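Local coordinates for ribosome biogenesis GTPase A (Thermotoga maritima, PDB 3CNO), which binds and probably hydrolyses GTP and is thought to act in a late step of 50S ribosomal subunit assembly, binding 23S rRNA, at residues D30-F35 against L53-I58; D57-K62 against R242-R247. All blocks are in the same frame, centred on the assembly; numbering follows the deposited sequence.

Contact 1: residues D30-F35 against L53-I58; sequences DARAPF and LNKVDI. With GDP (guanosine-5'-diphosphate), chain B.
A buried parallel beta bridge, Asp-30 with Asn-54, closes the ends of the adjacent strands 24-30 and 48-54 beside the guanine pocket, where Asn-54, Lys-55 and Asp-57 form the NKxD motif of this circularly permuted GTPase. Just beyond the bridge Ala-31 N donates to Asn-54 O (2.9 Å), and the Ala-31 methyl packs against Leu-53 CB and Val-56 CG1. Asp-30, turned by a CG anti to its own N (chi1 -167°), receives Arg-32 side-on: NE goes to OD1 and NH2 to OD2 (2.8 Å), both within 1° of the guanidinium plane. OD1 also takes Arg-32 N, an Asx turn. The guanidinium, held flat, carries Ile-58 CD1 over its centre, 3.5 Å above the plane, while Val-235 O and Ala-236 O accept from NH1 and NH2. A leucine at Arg-32 would probably leave the Asp-30 carboxylate without its charged mate and Ile-58 CD1 without its flat platform. Asp-57 takes guanine N1 on OD1 and N2 on OD2; Asn-54 ND2 reaches Thr-110 O. Lys-55 runs extended along the base, its NZ bonded to Asn-109 O and GDP O4' (3.1 Å), and water 1 joins that NZ (2.8 Å) to Asp-30 OD2.

Contact 2: residues D57-K62 against R242-R247; sequences DIADEK and RVSFER. With GDP (guanosine-5'-diphosphate), chain B.
Arg-242 lays its guanidinium against the turn that leads from the guanine-binding Asp-57 into helix 61-72. With CG anti to its carbonyl carbon (chi1 -87°) and the chain extended as far as NE, the side chain runs alongside the Ala-59 carbonyl and ends between two layers. Over the centre of one face lies Asp-57 O, 3.3 Å from Arg-242 CZ; no N-H is aimed at it, and the approach is consistent with that of a carbonyl dipole to a cationic plane. The opposite face carries the Glu-61 carboxylate, stacked with planes 25° apart and offset toward the rim. Glu-61 OE1 is 4.2 Å from Arg-242 NH1 and well out of the guanidinium plane, so any attraction is probably of charge alone. At the edge, Arg-242 NH1 donates to Ala-59 O (2.6 Å), which it meets in the carbonyl plane, though the N-H is bent to 141°; Val-56 O is a weaker second acceptor.

The backbones behind this clasp meet more lightly. Val-243 N makes a weak bond to Ile-58 O (3.4 Å), the same oxygen that faces Arg-242 CA. Ser-244 OG then accepts from Asp-60 N (3.0 Å), lies against the Ala-59 methyl and Asp-60 CB, and holds water 3 at 2.7 Å. Asp-60 is the N-cap of helix 61-72: its side chain caps a backbone N just past the segment, and OD1 also bonds Thr-63 OG1. Ser-244 OG thus holds Asp-60 N right before the helix starts. Farther along, Val-243 and Phe-245 pack on helix 182-196, and Glu-246 O accepts from Trp-67 NE1; the segment 242-247 thus runs between helices 61-72 and 182-196, beside the loop that follows strand 24-30.

Overall arrangement
Contacts 1 and 2 lie with their centres 7 Å apart and share Asp-57 and Ile-58, in the turn between strand 48-54 and helix 61-72. In chain order, segments 30-35, 53-58 and 57-62 come early, whereas 242-247 follows helix 224-236, some 180 residues later. Contact 1 sits where strands 24-30 and 48-54 of the mixed sheet run out into loops; contact 2 brings the C-terminal segment onto the same corner. They are tied directly through probable hydrogen bonds, Arg-32 O to Phe-245 N (2.8 Å) and Phe-35 N to Glu-246 OE2. The C-terminal segment is thus fastened both to the loop after strand 24-30 and to the turn carrying the guanine-binding Asp-57.

Contact 1: residues D30-F35 against L53-I58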
ATOM      1  N   ASP A  30      -1.520  -1.814  -1.692  1.00 30.75           N
ATOM      2  CA  ASP A  30      -0.223  -2.427  -1.431  1.00 30.86           C
ATOM      3  C   ASP A  30      -0.383  -3.938  -1.518  1.00 30.88           C
ATOM      4  O   ASP A  30      -1.195  -4.523  -0.792  1.00 31.27           O
ATOM      5  CB  ASP A  30       0.324  -2.013  -0.054  1.00 30.82           C
ATOM      6  CG  ASP A  30       1.801  -2.362   0.128  1.00 30.72           C
ATOM      7  OD1 ASP A  30       2.189  -3.514  -0.152  1.00 30.95           O
ATOM      8  OD2 ASP A  30       2.578  -1.488   0.573  1.00 31.08           O
ATOM      9  N   ALA A  31       0.398  -4.566  -2.399  1.00 31.01           N
ATOM     10  CA  ALA A  31       0.355  -6.024  -2.612  1.00 31.19           C
ATOM     11  C   ALA A  31       0.608  -6.845  -1.335  1.00 31.21           C
ATOM     12  O   ALA A  31       0.164  -7.999  -1.231  1.00 31.51           O
ATOM     13  CB  ALA A  31       1.329  -6.450  -3.734  1.00 30.84           C
ATOM     14  N   ARG A  32       1.307  -6.250  -0.369  1.00 30.87           N
ATOM     15  CA  ARG A  32       1.593  -6.928   0.902  1.00 30.56           C
ATOM     16  C   ARG A  32       0.379  -6.995   1.829  1.00 30.45           C
ATOM     17  O   ARG A  32       0.323  -7.854   2.708  1.00 29.92           O
ATOM     18  CB  ARG A  32       2.761  -6.270   1.618  1.00 30.11           C
ATOM     19  CG  ARG A  32       4.000  -6.186   0.780  1.00 30.07           C
ATOM     20  CD  ARG A  32       5.074  -5.339   1.445  1.00 29.90           C
ATOM     21  NE  ARG A  32       4.693  -3.932   1.480  1.00 27.65           N
ATOM     22  CZ  ARG A  32       5.361  -2.997   2.140  1.00 28.87           C
ATOM     23  NH1 ARG A  32       6.442  -3.323   2.838  1.00 27.54           N
ATOM     24  NH2 ARG A  32       4.933  -1.736   2.123  1.00 30.07           N
ATOM     25  N   ALA A  33      -0.586  -6.095   1.627  1.00 30.67           N
ATOM     26  CA  ALA A  33      -1.820  -6.094   2.414  1.00 30.97           C
ATOM     27  C   ALA A  33      -3.044  -5.606   1.596  1.00 31.46           C
ATOM     28  O   ALA A  33      -3.508  -4.470   1.776  1.00 31.19           O
ATOM     29  CB  ALA A  33      -1.630  -5.270   3.701  1.00 30.97           C
ATOM     30  N   PRO A  34      -3.552  -6.459   0.676  1.00 31.75           N
ATOM     31  CA  PRO A  34      -4.640  -6.077  -0.235  1.00 32.49           C
ATOM     32  C   PRO A  34      -5.969  -5.728   0.446  1.00 33.33           C
ATOM     33  O   PRO A  34      -6.780  -5.010  -0.134  1.00 33.20           O
ATOM     34  CB  PRO A  34      -4.796  -7.312  -1.129  1.00 32.19           C
ATOM     35  CG  PRO A  34      -3.454  -7.986  -1.055  1.00 32.01           C
ATOM     36  CD  PRO A  34      -3.080  -7.825   0.385  1.00 31.79           C
ATOM     37  N   PHE A  35      -6.178  -6.209   1.667  1.00 34.17           N
ATOM     38  CA  PHE A  35      -7.432  -5.953   2.365  1.00 35.13           C
ATOM     39  C   PHE A  35      -7.396  -4.674   3.196  1.00 34.98           C
ATOM     40  O   PHE A  35      -8.340  -3.878   3.149  1.00 34.91           O
ATOM     41  CB  PHE A  35      -7.846  -7.172   3.191  1.00 36.20           C
ATOM     42  CG  PHE A  35      -8.605  -8.202   2.402  1.00 38.18           C
ATOM     43  CD1 PHE A  35      -8.417  -8.333   1.027  1.00 40.56           C
ATOM     44  CD2 PHE A  35      -9.493  -9.056   3.032  1.00 40.94           C
ATOM     45  CE1 PHE A  35      -9.121  -9.286   0.286  1.00 42.14           C
ATOM     46  CE2 PHE A  35     -10.200 -10.025   2.299  1.00 42.33           C
ATOM     47  CZ  PHE A  35     -10.008 -10.139   0.923  1.00 40.80           C
ATOM     48  N   LEU A  53      -2.400  -4.135  -7.615  1.00 31.72           N
ATOM     49  CA  LEU A  53      -1.548  -4.569  -6.509  1.00 31.27           C
ATOM     50  C   LEU A  53      -0.128  -4.044  -6.768  1.00 30.81           C
ATOM     51  O   LEU A  53       0.571  -4.556  -7.636  1.00 31.07           O
ATOM     52  CB  LEU A  53      -1.571  -6.105  -6.346  1.00 31.08           C
ATOM     53  CG  LEU A  53      -2.930  -6.822  -6.150  1.00 31.88           C
ATOM     54  CD1 LEU A  53      -2.772  -8.348  -6.006  1.00 31.54           C
ATOM     55  CD2 LEU A  53      -3.758  -6.246  -4.977  1.00 29.59           C
ATOM     56  N   ASN A  54       0.264  -3.005  -6.025  1.00 30.28           N
ATOM     57  CA  ASN A  54       1.539  -2.289  -6.206  1.00 29.30           C
ATOM     58  C   ASN A  54       2.627  -2.761  -5.258  1.00 28.76           C
ATOM     59  O   ASN A  54       2.345  -3.435  -4.270  1.00 28.59           O
ATOM     60  CB  ASN A  54       1.335  -0.787  -5.982  1.00 29.61           C
ATOM     61  CG  ASN A  54       2.366   0.059  -6.716  1.00 29.71           C
ATOM     62  OD1 ASN A  54       2.958  -0.373  -7.701  1.00 29.72           O
ATOM     63  ND2 ASN A  54       2.587   1.274  -6.233  1.00 31.14           N
ATOM     64  N   LYS A  55       3.868  -2.382  -5.560  1.00 28.05           N
ATOM     65  CA  LYS A  55       5.034  -2.687  -4.732  1.00 27.59           C
ATOM     66  C   LYS A  55       5.319  -4.182  -4.679  1.00 27.68           C
ATOM     67  O   LYS A  55       5.736  -4.714  -3.647  1.00 27.19           O
ATOM     68  CB  LYS A  55       4.903  -2.094  -3.314  1.00 27.28           C
ATOM     69  CG  LYS A  55       4.526  -0.630  -3.291  1.00 26.59           C
ATOM     70  CD  LYS A  55       4.677  -0.015  -1.912  1.00 27.90           C
ATOM     71  CE  LYS A  55       4.397   1.484  -1.963  1.00 26.99           C
ATOM     72  NZ  LYS A  55       4.524   2.068  -0.617  1.00 29.88           N
ATOM     73  N   VAL A  56       5.097  -4.861  -5.803  1.00 28.35           N
ATOM     74  CA  VAL A  56       5.347  -6.307  -5.878  1.00 28.81           C
ATOM     75  C   VAL A  56       6.820  -6.643  -5.662  1.00 29.36           C
ATOM     76  O   VAL A  56       7.142  -7.760  -5.274  1.00 30.50           O
ATOM     77  CB  VAL A  56       4.793  -6.980  -7.182  1.00 28.43           C
ATOM     78  CG1 VAL A  56       3.287  -7.040  -7.149  1.00 27.74           C
ATOM     79  CG2 VAL A  56       5.279  -6.288  -8.432  1.00 27.37           C
ATOM     80  N   ASP A  57       7.692  -5.666  -5.891  1.00 29.74           N
ATOM     81  CA  ASP A  57       9.134  -5.793  -5.676  1.00 30.34           C
ATOM     82  C   ASP A  57       9.539  -6.019  -4.218  1.00 30.69           C
ATOM     83  O   ASP A  57      10.612  -6.559  -3.942  1.00 30.26           O
ATOM     84  CB  ASP A  57       9.860  -4.540  -6.195  1.00 30.54           C
ATOM     85  CG  ASP A  57       9.365  -3.243  -5.523  1.00 31.12           C
ATOM     86  OD1 ASP A  57       8.141  -2.993  -5.526  1.00 29.94           O
ATOM     87  OD2 ASP A  57      10.202  -2.466  -5.008  1.00 31.32           O
ATOM     88  N   ILE A  58       8.704  -5.572  -3.279  1.00 30.93           N
ATOM     89  CA  ILE A  58       9.030  -5.720  -1.858  1.00 30.32           C
ATOM     90  C   ILE A  58       8.051  -6.641  -1.119  1.00 31.26           C
ATOM     91  O   ILE A  58       8.074  -6.734   0.119  1.00 31.39           O
ATOM     92  CB  ILE A  58       9.198  -4.346  -1.147  1.00 30.31           C
ATOM     93  CG1 ILE A  58       7.930  -3.493  -1.273  1.00 28.47           C
ATOM     94  CG2 ILE A  58      10.442  -3.617  -1.678  1.00 29.14           C
ATOM     95  CD1 ILE A  58       7.863  -2.328  -0.280  1.00 29.35           C
TER
HETATM   96  PB  GDP B 501       1.167   8.066  -2.388  1.00 30.63           P
HETATM   97  O1B GDP B 501       1.056   9.048  -3.523  1.00 31.04           O
HETATM   98  O2B GDP B 501       0.100   7.010  -2.609  1.00 30.87           O
HETATM   99  O3B GDP B 501       0.866   8.674  -1.037  1.00 28.49           O
HETATM  100  O3A GDP B 501       2.607   7.361  -2.360  1.00 30.16           O
HETATM  101  PA  GDP B 501       3.960   7.747  -3.127  1.00 30.06           P
HETATM  102  O1A GDP B 501       3.893   7.620  -4.629  1.00 30.82           O
HETATM  103  O2A GDP B 501       4.471   9.093  -2.678  1.00 32.18           O
HETATM  104  O5' GDP B 501       4.921   6.592  -2.585  1.00 30.45           O
HETATM  105  C5' GDP B 501       5.054   6.394  -1.181  1.00 29.99           C
HETATM  106  C4' GDP B 501       6.372   5.690  -0.906  1.00 30.29           C
HETATM  107  O4' GDP B 501       6.386   4.408  -1.526  1.00 29.17           O
HETATM  108  C3' GDP B 501       7.553   6.453  -1.467  1.00 30.92           C
HETATM  109  O3' GDP B 501       8.631   6.321  -0.531  1.00 34.51           O
HETATM  110  C2' GDP B 501       7.897   5.727  -2.744  1.00 31.28           C
HETATM  111  O2' GDP B 501       9.280   5.927  -3.048  1.00 31.69           O
HETATM  112  C1' GDP B 501       7.497   4.291  -2.412  1.00 28.60           C
HETATM  113  N9  GDP B 501       6.990   3.470  -3.537  1.00 28.49           N
HETATM  114  C8  GDP B 501       6.015   3.778  -4.412  1.00 27.46           C
HETATM  115  N7  GDP B 501       5.802   2.759  -5.283  1.00 26.83           N
HETATM  116  C5  GDP B 501       6.652   1.767  -4.961  1.00 27.71           C
HETATM  117  C6  GDP B 501       6.968   0.410  -5.467  1.00 28.49           C
HETATM  118  O6  GDP B 501       6.362  -0.069  -6.448  1.00 27.96           O
HETATM  119  N1  GDP B 501       7.923  -0.292  -4.834  1.00 28.52           N
HETATM  120  C2  GDP B 501       8.606   0.200  -3.779  1.00 27.72           C
HETATM  121  N2  GDP B 501       9.551  -0.572  -3.200  1.00 27.19           N
HETATM  122  N3  GDP B 501       8.375   1.432  -3.271  1.00 27.23           N
HETATM  123  C4  GDP B 501       7.431   2.239  -3.808  1.00 28.15           C
HETATM  124  O   HOH W   1       2.421   1.039   0.936  1.00 24.77           O
HETATM  125  O   HOH W   2       8.144  -5.769   2.854  1.00 24.35           O

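Contact 2: residues D57-K62 against R242-R247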
ATOM      1  N   ASP A  57       7.692  -5.666  -5.891  1.00 29.74           N
ATOM      2  CA  ASP A  57       9.134  -5.793  -5.676  1.00 30.34           C
ATOM      3  C   ASP A  57       9.539  -6.019  -4.218  1.00 30.69           C
ATOM      4  O   ASP A  57      10.612  -6.559  -3.942  1.00 30.26           O
ATOM      5  CB  ASP A  57       9.860  -4.540  -6.195  1.00 30.54           C
ATOM      6  CG  ASP A  57       9.365  -3.243  -5.523  1.00 31.12           C
ATOM      7  OD1 ASP A  57       8.141  -2.993  -5.526  1.00 29.94           O
ATOM      8  OD2 ASP A  57      10.202  -2.466  -5.008  1.00 31.32           O
ATOM      9  N   ILE A  58       8.704  -5.572  -3.279  1.00 30.93           N
ATOM     10  CA  ILE A  58       9.030  -5.720  -1.858  1.00 30.32           C
ATOM     11  C   ILE A  58       8.051  -6.641  -1.119  1.00 31.26           C
ATOM     12  O   ILE A  58       8.074  -6.734   0.119  1.00 31.39           O
ATOM     13  CB  ILE A  58       9.198  -4.346  -1.147  1.00 30.31           C
ATOM     14  CG1 ILE A  58       7.930  -3.493  -1.273  1.00 28.47           C
ATOM     15  CG2 ILE A  58      10.442  -3.617  -1.678  1.00 29.14           C
ATOM     16  CD1 ILE A  58       7.863  -2.328  -0.280  1.00 29.35           C
ATOM     17  N   ALA A  59       7.200  -7.317  -1.887  1.00 31.87           N
ATOM     18  CA  ALA A  59       6.207  -8.245  -1.342  1.00 33.13           C
ATOM     19  C   ALA A  59       6.650  -9.717  -1.511  1.00 33.92           C
ATOM     20  O   ALA A  59       7.532 -10.012  -2.302  1.00 33.61           O
ATOM     21  CB  ALA A  59       4.847  -8.009  -2.018  1.00 32.62           C
ATOM     22  N   ASP A  60       6.029 -10.632  -0.769  1.00 35.17           N
ATOM     23  CA  ASP A  60       6.276 -12.064  -0.949  1.00 36.18           C
ATOM     24  C   ASP A  60       5.628 -12.544  -2.246  1.00 36.84           C
ATOM     25  O   ASP A  60       4.401 -12.551  -2.351  1.00 36.62           O
ATOM     26  CB  ASP A  60       5.739 -12.875   0.239  1.00 36.19           C
ATOM     27  CG  ASP A  60       5.977 -14.374   0.072  1.00 36.85           C
ATOM     28  OD1 ASP A  60       5.000 -15.136  -0.110  1.00 36.52           O
ATOM     29  OD2 ASP A  60       7.154 -14.783   0.082  1.00 36.86           O
ATOM     30  N   GLU A  61       6.455 -12.953  -3.211  1.00 37.64           N
ATOM     31  CA  GLU A  61       5.988 -13.298  -4.556  1.00 39.52           C
ATOM     32  C   GLU A  61       4.889 -14.339  -4.553  1.00 39.72           C
ATOM     33  O   GLU A  61       3.891 -14.201  -5.277  1.00 40.15           O
ATOM     34  CB  GLU A  61       7.138 -13.793  -5.446  1.00 39.62           C
ATOM     35  CG  GLU A  61       7.939 -12.694  -6.118  1.00 40.76           C
ATOM     36  CD  GLU A  61       9.283 -13.180  -6.642  1.00 41.81           C
ATOM     37  OE1 GLU A  61      10.099 -13.702  -5.835  1.00 44.97           O
ATOM     38  OE2 GLU A  61       9.530 -13.022  -7.858  1.00 44.49           O
ATOM     39  N   LYS A  62       5.075 -15.374  -3.741  1.00 39.76           N
ATOM     40  CA  LYS A  62       4.122 -16.466  -3.659  1.00 40.07           C
ATOM     41  C   LYS A  62       2.781 -15.974  -3.128  1.00 39.46           C
ATOM     42  O   LYS A  62       1.752 -16.283  -3.699  1.00 39.49           O
ATOM     43  CB  LYS A  62       4.675 -17.603  -2.791  1.00 40.49           C
ATOM     44  CG  LYS A  62       4.467 -18.989  -3.386  1.00 42.84           C
ATOM     45  CD  LYS A  62       3.045 -19.534  -3.147  1.00 45.83           C
ATOM     46  CE  LYS A  62       2.716 -20.699  -4.094  1.00 47.58           C
ATOM     47  NZ  LYS A  62       3.770 -21.770  -4.141  1.00 47.99           N
ATOM     48  N   ARG A 242      11.449  -9.144   1.660  1.00 39.62           N
ATOM     49  CA  ARG A 242      10.208  -9.372   0.933  1.00 39.81           C
ATOM     50  C   ARG A 242       9.202 -10.085   1.819  1.00 39.81           C
ATOM     51  O   ARG A 242       9.268 -11.300   1.992  1.00 40.34           O
ATOM     52  CB  ARG A 242      10.470 -10.246  -0.280  1.00 39.96           C
ATOM     53  CG  ARG A 242      10.879  -9.540  -1.528  1.00 40.04           C
ATOM     54  CD  ARG A 242      10.934 -10.583  -2.600  1.00 40.95           C
ATOM     55  NE  ARG A 242      11.182 -10.053  -3.934  1.00 42.05           N
ATOM     56  CZ  ARG A 242      10.224  -9.747  -4.799  1.00 42.87           C
ATOM     57  NH1 ARG A 242       8.949  -9.884  -4.460  1.00 42.09           N
ATOM     58  NH2 ARG A 242      10.544  -9.291  -6.003  1.00 44.37           N
ATOM     59  N   VAL A 243       8.249  -9.334   2.354  1.00 39.84           N
ATOM     60  CA  VAL A 243       7.331  -9.852   3.357  1.00 39.49           C
ATOM     61  C   VAL A 243       5.930  -9.341   3.053  1.00 38.99           C
ATOM     62  O   VAL A 243       5.748  -8.158   2.761  1.00 39.51           O
ATOM     63  CB  VAL A 243       7.772  -9.375   4.777  1.00 39.44           C
ATOM     64  CG1 VAL A 243       6.870  -9.927   5.868  1.00 39.69           C
ATOM     65  CG2 VAL A 243       9.205  -9.771   5.044  1.00 39.89           C
ATOM     66  N   SER A 244       4.945 -10.231   3.111  1.00 38.31           N
ATOM     67  CA  SER A 244       3.545  -9.837   2.986  1.00 37.47           C
ATOM     68  C   SER A 244       2.835 -10.032   4.333  1.00 37.33           C
ATOM     69  O   SER A 244       3.264 -10.851   5.143  1.00 37.08           O
ATOM     70  CB  SER A 244       2.870 -10.610   1.862  1.00 37.42           C
ATOM     71  OG  SER A 244       3.442 -10.261   0.611  1.00 37.12           O
ATOM     72  N   PHE A 245       1.776  -9.264   4.577  1.00 36.97           N
ATOM     73  CA  PHE A 245       1.161  -9.179   5.910  1.00 37.12           C
ATOM     74  C   PHE A 245      -0.240  -9.761   5.951  1.00 37.79           C
ATOM     75  O   PHE A 245      -0.783 -10.035   7.027  1.00 37.23           O
ATOM     76  CB  PHE A 245       1.160  -7.730   6.412  1.00 36.61           C
ATOM     77  CG  PHE A 245       2.475  -7.036   6.224  1.00 36.33           C
ATOM     78  CD1 PHE A 245       3.649  -7.574   6.766  1.00 35.83           C
ATOM     79  CD2 PHE A 245       2.551  -5.867   5.475  1.00 35.73           C
ATOM     80  CE1 PHE A 245       4.865  -6.947   6.576  1.00 35.53           C
ATOM     81  CE2 PHE A 245       3.760  -5.226   5.285  1.00 35.01           C
ATOM     82  CZ  PHE A 245       4.919  -5.766   5.829  1.00 35.78           C
ATOM     83  N   GLU A 246      -0.822  -9.932   4.768  1.00 38.88           N
ATOM     84  CA  GLU A 246      -2.098 -10.623   4.629  1.00 40.38           C
ATOM     85  C   GLU A 246      -2.000 -11.718   3.578  1.00 41.41           C
ATOM     86  O   GLU A 246      -1.257 -11.599   2.595  1.00 41.01           O
ATOM     87  CB  GLU A 246      -3.235  -9.643   4.319  1.00 40.12           C
ATOM     88  CG  GLU A 246      -3.304  -8.494   5.310  1.00 39.86           C
ATOM     89  CD  GLU A 246      -4.384  -7.493   4.998  1.00 40.22           C
ATOM     90  OE1 GLU A 246      -5.149  -7.154   5.922  1.00 42.32           O
ATOM     91  OE2 GLU A 246      -4.482  -7.044   3.841  1.00 39.93           O
ATOM     92  N   ARG A 247      -2.736 -12.794   3.836  1.00 43.16           N
ATOM     93  CA  ARG A 247      -2.846 -13.947   2.953  1.00 45.32           C
ATOM     94  C   ARG A 247      -4.341 -14.146   2.727  1.00 46.65           C
ATOM     95  O   ARG A 247      -5.131 -13.886   3.637  1.00 46.98           O
ATOM     96  CB  ARG A 247      -2.254 -15.177   3.643  1.00 45.19           C
ATOM     97  CG  ARG A 247      -0.734 -15.262   3.601  1.00 46.92           C
ATOM     98  CD  ARG A 247      -0.123 -15.717   4.941  1.00 49.95           C
ATOM     99  NE  ARG A 247       0.685 -14.656   5.563  1.00 53.53           N
ATOM    100  CZ  ARG A 247       0.430 -14.069   6.737  1.00 54.88           C
ATOM    101  NH1 ARG A 247      -0.621 -14.430   7.468  1.00 55.82           N
ATOM    102  NH2 ARG A 247       1.239 -13.120   7.191  1.00 54.47           N
TER
HETATM  103  PB  GDP B 501       1.167   8.066  -2.388  1.00 30.63           P
HETATM  104  O1B GDP B 501       1.056   9.048  -3.523  1.00 31.04           O
HETATM  105  O2B GDP B 501       0.100   7.010  -2.609  1.00 30.87           O
HETATM  106  O3B GDP B 501       0.866   8.674  -1.037  1.00 28.49           O
HETATM  107  O3A GDP B 501       2.607   7.361  -2.360  1.00 30.16           O
HETATM  108  PA  GDP B 501       3.960   7.747  -3.127  1.00 30.06           P
HETATM  109  O1A GDP B 501       3.893   7.620  -4.629  1.00 30.82           O
HETATM  110  O2A GDP B 501       4.471   9.093  -2.678  1.00 32.18           O
HETATM  111  O5' GDP B 501       4.921   6.592  -2.585  1.00 30.45           O
HETATM  112  C5' GDP B 501       5.054   6.394  -1.181  1.00 29.99           C
HETATM  113  C4' GDP B 501       6.372   5.690  -0.906  1.00 30.29           C
HETATM  114  O4' GDP B 501       6.386   4.408  -1.526  1.00 29.17           O
HETATM  115  C3' GDP B 501       7.553   6.453  -1.467  1.00 30.92           C
HETATM  116  O3' GDP B 501       8.631   6.321  -0.531  1.00 34.51           O
HETATM  117  C2' GDP B 501       7.897   5.727  -2.744  1.00 31.28           C
HETATM  118  O2' GDP B 501       9.280   5.927  -3.048  1.00 31.69           O
HETATM  119  C1' GDP B 501       7.497   4.291  -2.412  1.00 28.60           C
HETATM  120  N9  GDP B 501       6.990   3.470  -3.537  1.00 28.49           N
HETATM  121  C8  GDP B 501       6.015   3.778  -4.412  1.00 27.46           C
HETATM  122  N7  GDP B 501       5.802   2.759  -5.283  1.00 26.83           N
HETATM  123  C5  GDP B 501       6.652   1.767  -4.961  1.00 27.71           C
HETATM  124  C6  GDP B 501       6.968   0.410  -5.467  1.00 28.49           C
HETATM  125  O6  GDP B 501       6.362  -0.069  -6.448  1.00 27.96           O
HETATM  126  N1  GDP B 501       7.923  -0.292  -4.834  1.00 28.52           N
HETATM  127  C2  GDP B 501       8.606   0.200  -3.779  1.00 27.72           C
HETATM  128  N2  GDP B 501       9.551  -0.572  -3.200  1.00 27.19           N
HETATM  129  N3  GDP B 501       8.375   1.432  -3.271  1.00 27.23           N
HETATM  130  C4  GDP B 501       7.431   2.239  -3.808  1.00 28.15           C
HETATM  131  O   HOH W   3       1.874 -10.394  -1.592  1.00 28.43           O